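Local coordinates for protein inositol-1-monophosphatase SuhB (Mycobacterium tuberculosis, PDB 2Q74) that probably catalyses the magnesium-dependent removal of phosphate from inositol 1-phosphate to give free myo-inositol, and works as a homodimer, at residues T167-F181 against A219-V231. Residues are numbered along the deposited sequence; the frame is centred on the assembly and turned at random.
Sequences TGVDELSMALLGTGF and AAGRLDAYYEHGV
D224 reaches from the turn before strand 225-228 into the loop 167-175, tying its start at T167 to the first strand residue, L176. With CG beside its own backbone N (chi1 -70°), the carboxylate is presented to two donors: OD1 accepts the hydroxyl OG1 of T167 at 2.5 Å, met on its anti side and slightly out of the carboxylate plane, and OD2 uses its anti lone pair for the backbone N of L176 at 2.8 Å. A short carboxylate suits this spot because each oxygen can serve a different part of the loop, while CG2 of V169 lies against OD1 and CG of D224. Threonine suits position 167 because its hydroxyl serves D224 and its CG2 methyl packs on the G221 carbonyl. OD2 has a further partner in the hydroxyl of Y114 of the second subunit, so the buried carboxylate, probably charged, also joins this turn to the dimer partner.

L176 answers through its backbone: its O receives both D224 N, at 2.9 Å, and A225 N, at 3.2 Å. CG of its apolar, buried side chain lies 3.9 Å from CD2 of L223, its CD2 methyl reaches toward the R222 carbonyl O, and the leucine also touches Y114 of the second subunit.

From here the chains run on as neighbouring parallel strands, 23° apart in direction, in the mixed five-stranded sheet of the inositol monophosphatase alpha-beta sandwich; helix 211-220 belongs to the connection between them. G178 N bonds A225 O nearly straight (2.9 Å, 173°), and Y227 N returns to G178 O at 3.0 Å. Glycine, with no side chain, lets CD1 of L223 pack directly on the CA of G178. On the face of L177, CD1 of that leucine meets the small CB of A225 at 3.6 Å.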
loop_
_atom_site.group_PDB
_atom_site.type_symbol
_atom_site.label_atom_id
_atom_site.label_comp_id
_atom_site.label_asym_id
_atom_site.label_seq_id
_atom_site.Cartn_x
_atom_site.Cartn_y
_atom_site.Cartn_z
ATOM N N THR A 167 17.801 -1.691 5.130
ATOM C CA THR A 167 17.839 -2.243 6.464
ATOM C C THR A 167 19.021 -3.186 6.612
ATOM O O THR A 167 19.689 -3.491 5.642
ATOM C CB THR A 167 16.539 -3.008 6.762
ATOM O OG1 THR A 167 16.444 -4.120 5.873
ATOM C CG2 THR A 167 15.331 -2.126 6.571
ATOM N N GLY A 168 19.257 -3.669 7.824
ATOM C CA GLY A 168 20.325 -4.642 8.085
ATOM C C GLY A 168 19.816 -6.017 8.510
ATOM O O GLY A 168 20.469 -6.677 9.301
ATOM N N VAL A 169 18.658 -6.443 8.006
ATOM C CA VAL A 169 18.122 -7.782 8.286
ATOM C C VAL A 169 19.088 -8.879 7.884
ATOM O O VAL A 169 19.709 -8.777 6.828
ATOM C CB VAL A 169 16.807 -8.111 7.488
ATOM C CG1 VAL A 169 15.641 -8.321 8.428
ATOM C CG2 VAL A 169 16.549 -7.096 6.374
ATOM N N ASP A 170 19.144 -9.940 8.695
ATOM C CA ASP A 170 19.995 -11.138 8.432
ATOM C C ASP A 170 19.165 -12.358 8.073
ATOM O O ASP A 170 19.523 -13.099 7.164
ATOM C CB ASP A 170 20.820 -11.501 9.663
ATOM C CG ASP A 170 21.747 -10.406 10.060
ATOM O OD1 ASP A 170 22.093 -9.588 9.178
ATOM O OD2 ASP A 170 22.116 -10.352 11.259
ATOM N N GLU A 171 18.078 -12.579 8.809
ATOM C CA GLU A 171 17.260 -13.746 8.598
ATOM C C GLU A 171 16.124 -13.419 7.644
ATOM O O GLU A 171 15.291 -12.555 7.922
ATOM C CB GLU A 171 16.706 -14.277 9.927
ATOM C CG GLU A 171 17.769 -14.818 10.890
ATOM C CD GLU A 171 17.870 -14.005 12.178
ATOM O OE1 GLU A 171 18.342 -12.840 12.135
ATOM O OE2 GLU A 171 17.472 -14.537 13.237
ATOM N N LEU A 172 16.090 -14.133 6.526
ATOM C CA LEU A 172 15.013 -14.005 5.551
ATOM C C LEU A 172 13.633 -14.191 6.158
ATOM O O LEU A 172 12.695 -13.693 5.611
ATOM C CB LEU A 172 15.207 -15.004 4.399
ATOM C CG LEU A 172 14.276 -14.886 3.180
ATOM C CD1 LEU A 172 14.451 -13.534 2.454
ATOM C CD2 LEU A 172 14.522 -16.086 2.233
ATOM N N SER A 173 13.517 -14.899 7.277
ATOM C CA SER A 173 12.234 -15.051 7.994
ATOM C C SER A 173 11.845 -13.796 8.735
ATOM O O SER A 173 10.755 -13.713 9.290
ATOM C CB SER A 173 12.321 -16.177 9.019
ATOM O OG SER A 173 13.235 -15.839 10.039
ATOM N N MET A 174 12.755 -12.832 8.755
ATOM C CA MET A 174 12.534 -11.543 9.385
ATOM C C MET A 174 12.320 -10.432 8.351
ATOM O O MET A 174 12.154 -9.268 8.709
ATOM C CB MET A 174 13.752 -11.213 10.245
ATOM C CG MET A 174 13.870 -12.079 11.477
ATOM S SD MET A 174 12.751 -11.505 12.777
ATOM C CE MET A 174 11.184 -12.370 12.456
ATOM N N ALA A 175 12.328 -10.797 7.071
ATOM C CA ALA A 175 12.309 -9.826 5.998
ATOM C C ALA A 175 10.871 -9.539 5.534
ATOM O O ALA A 175 10.053 -10.453 5.417
ATOM C CB ALA A 175 13.160 -10.315 4.855
ATOM N N LEU A 176 10.576 -8.259 5.295
ATOM C CA LEU A 176 9.310 -7.861 4.693
ATOM C C LEU A 176 9.510 -7.715 3.183
ATOM O O LEU A 176 10.294 -6.869 2.719
ATOM C CB LEU A 176 8.833 -6.547 5.304
ATOM C CG LEU A 176 7.514 -5.970 4.894
ATOM C CD1 LEU A 176 6.394 -6.906 5.273
ATOM C CD2 LEU A 176 7.385 -4.631 5.592
ATOM N N LEU A 177 8.797 -8.545 2.429
ATOM C CA LEU A 177 9.004 -8.655 1.007
ATOM C C LEU A 177 7.847 -8.024 0.237
ATOM O O LEU A 177 6.686 -8.335 0.484
ATOM C CB LEU A 177 9.115 -10.120 0.630
ATOM C CG LEU A 177 9.304 -10.436 -0.845
ATOM C CD1 LEU A 177 10.724 -10.087 -1.319
ATOM C CD2 LEU A 177 9.001 -11.888 -1.053
ATOM N N GLY A 178 8.186 -7.177 -0.732
ATOM C CA GLY A 178 7.209 -6.647 -1.663
ATOM C C GLY A 178 7.224 -7.416 -2.972
ATOM O O GLY A 178 8.267 -7.870 -3.445
ATOM N N THR A 179 6.065 -7.585 -3.573
ATOM C CA THR A 179 5.998 -8.187 -4.907
ATOM C C THR A 179 4.961 -7.544 -5.767
ATOM O O THR A 179 4.148 -6.766 -5.300
ATOM C CB THR A 179 5.691 -9.691 -4.854
ATOM O OG1 THR A 179 4.586 -9.940 -3.978
ATOM C CG2 THR A 179 6.886 -10.414 -4.346
ATOM N N GLY A 180 5.026 -7.869 -7.045
ATOM C CA GLY A 180 4.015 -7.469 -7.994
ATOM C C GLY A 180 3.846 -8.537 -9.044
ATOM O O GLY A 180 4.603 -9.514 -9.091
ATOM N N PHE A 181 2.807 -8.364 -9.851
ATOM C CA PHE A 181 2.573 -9.191 -11.025
ATOM C C PHE A 181 3.044 -8.363 -12.200
ATOM O O PHE A 181 2.566 -7.240 -12.408
ATOM C CB PHE A 181 1.092 -9.547 -11.150
ATOM C CG PHE A 181 0.605 -10.514 -10.094
ATOM C CD1 PHE A 181 -0.578 -10.278 -9.408
ATOM C CD2 PHE A 181 1.329 -11.662 -9.793
ATOM C CE1 PHE A 181 -1.028 -11.168 -8.448
ATOM C CE2 PHE A 181 0.880 -12.551 -8.837
ATOM C CZ PHE A 181 -0.303 -12.305 -8.169
ATOM N N ALA A 219 15.084 0.927 -0.695
ATOM C CA ALA A 219 16.078 1.942 -0.463
ATOM C C ALA A 219 15.875 2.665 0.860
ATOM O O ALA A 219 16.803 2.900 1.597
ATOM C CB ALA A 219 16.078 2.930 -1.608
ATOM N N ALA A 220 14.647 3.035 1.158
ATOM C CA ALA A 220 14.334 3.785 2.365
ATOM C C ALA A 220 14.296 2.906 3.607
ATOM O O ALA A 220 14.362 3.413 4.715
ATOM C CB ALA A 220 13.021 4.463 2.210
ATOM N N GLY A 221 14.184 1.592 3.432
ATOM C CA GLY A 221 14.069 0.659 4.563
ATOM C C GLY A 221 12.625 0.342 4.915
ATOM O O GLY A 221 12.362 -0.204 5.970
ATOM N N ARG A 222 11.686 0.673 4.041
ATOM C CA ARG A 222 10.278 0.348 4.290
ATOM C C ARG A 222 9.906 -1.067 3.850
ATOM O O ARG A 222 8.886 -1.588 4.261
ATOM C CB ARG A 222 9.390 1.360 3.594
ATOM C CG ARG A 222 9.734 2.758 4.003
ATOM C CD ARG A 222 8.658 3.733 3.626
ATOM N NE ARG A 222 9.156 5.099 3.690
ATOM C CZ ARG A 222 8.405 6.189 3.560
ATOM N NH1 ARG A 222 7.090 6.096 3.369
ATOM N NH2 ARG A 222 8.987 7.386 3.629
ATOM N N LEU A 223 10.731 -1.657 2.994
ATOM C CA LEU A 223 10.700 -3.081 2.705
ATOM C C LEU A 223 12.129 -3.577 2.865
ATOM O O LEU A 223 13.066 -2.806 2.654
ATOM C CB LEU A 223 10.261 -3.344 1.270
ATOM C CG LEU A 223 8.841 -2.946 0.877
ATOM C CD1 LEU A 223 8.742 -3.155 -0.630
ATOM C CD2 LEU A 223 7.756 -3.731 1.652
ATOM N N ASP A 224 12.291 -4.857 3.211
ATOM C CA ASP A 224 13.600 -5.482 3.288
ATOM C C ASP A 224 14.028 -6.029 1.934
ATOM O O ASP A 224 15.223 -6.186 1.677
ATOM C CB ASP A 224 13.586 -6.612 4.304
ATOM C CG ASP A 224 13.475 -6.117 5.738
ATOM O OD1 ASP A 224 14.199 -5.197 6.171
ATOM O OD2 ASP A 224 12.621 -6.670 6.445
ATOM N N ALA A 225 13.051 -6.357 1.089
ATOM C CA ALA A 225 13.321 -6.830 -0.270
ATOM C C ALA A 225 12.159 -6.663 -1.190
ATOM O O ALA A 225 10.990 -6.445 -0.773
ATOM C CB ALA A 225 13.702 -8.278 -0.266
ATOM N N TYR A 226 12.463 -6.823 -2.467
ATOM C CA TYR A 226 11.433 -6.729 -3.490
ATOM C C TYR A 226 11.736 -7.691 -4.608
ATOM O O TYR A 226 12.866 -7.798 -5.027
ATOM C CB TYR A 226 11.374 -5.300 -4.027
ATOM C CG TYR A 226 10.628 -5.139 -5.320
ATOM C CD1 TYR A 226 9.250 -5.389 -5.389
ATOM C CD2 TYR A 226 11.288 -4.721 -6.478
ATOM C CE1 TYR A 226 8.525 -5.220 -6.600
ATOM C CE2 TYR A 226 10.599 -4.561 -7.690
ATOM C CZ TYR A 226 9.198 -4.802 -7.736
ATOM O OH TYR A 226 8.533 -4.642 -8.912
ATOM N N TYR A 227 10.699 -8.373 -5.085
ATOM C CA TYR A 227 10.827 -9.330 -6.191
ATOM C C TYR A 227 9.629 -9.221 -7.146
ATOM O O TYR A 227 8.466 -9.360 -6.739
ATOM C CB TYR A 227 10.927 -10.770 -5.663
ATOM C CG TYR A 227 10.594 -11.808 -6.706
ATOM C CD1 TYR A 227 11.447 -12.022 -7.771
ATOM C CD2 TYR A 227 9.414 -12.532 -6.660
ATOM C CE1 TYR A 227 11.162 -12.958 -8.773
ATOM C CE2 TYR A 227 9.100 -13.469 -7.656
ATOM C CZ TYR A 227 10.000 -13.685 -8.722
ATOM O OH TYR A 227 9.782 -14.602 -9.753
ATOM N N GLU A 228 9.935 -8.994 -8.420
ATOM C CA GLU A 228 8.930 -9.042 -9.463
ATOM C C GLU A 228 9.455 -9.627 -10.773
ATOM O O GLU A 228 10.553 -9.311 -11.221
ATOM C CB GLU A 228 8.335 -7.659 -9.719
ATOM C CG GLU A 228 7.020 -7.729 -10.487
ATOM C CD GLU A 228 6.328 -6.418 -10.603
ATOM O OE1 GLU A 228 6.391 -5.611 -9.652
ATOM O OE2 GLU A 228 5.711 -6.191 -11.666
ATOM N N HIS A 229 8.620 -10.461 -11.382
ATOM C CA HIS A 229 8.906 -11.104 -12.650
ATOM C C HIS A 229 8.133 -10.431 -13.786
ATOM O O HIS A 229 6.924 -10.615 -13.908
ATOM C CB HIS A 229 8.506 -12.575 -12.563
ATOM C CG HIS A 229 8.970 -13.391 -13.721
ATOM N ND1 HIS A 229 10.263 -13.859 -13.824
ATOM C CD2 HIS A 229 8.318 -13.830 -14.823
ATOM C CE1 HIS A 229 10.387 -14.548 -14.946
ATOM N NE2 HIS A 229 9.220 -14.548 -15.567
ATOM N N GLY A 230 8.832 -9.647 -14.606
ATOM C CA GLY A 230 8.235 -9.022 -15.787
ATOM C C GLY A 230 7.988 -7.530 -15.649
ATOM O O GLY A 230 6.866 -7.060 -15.813
ATOM N N VAL A 231 9.049 -6.781 -15.384
ATOM C CA VAL A 231 8.947 -5.353 -15.160
ATOM C C VAL A 231 9.583 -4.620 -16.331
ATOM O O VAL A 231 10.735 -4.868 -16.672
ATOM C CB VAL A 231 9.664 -4.951 -13.848
ATOM C CG1 VAL A 231 9.560 -3.442 -13.610
ATOM C CG2 VAL A 231 9.093 -5.724 -12.670
HETATM O O HOH W 1 15.687 -2.005 2.820
HETATM O O HOH W 2 6.505 -11.671 -10.361
#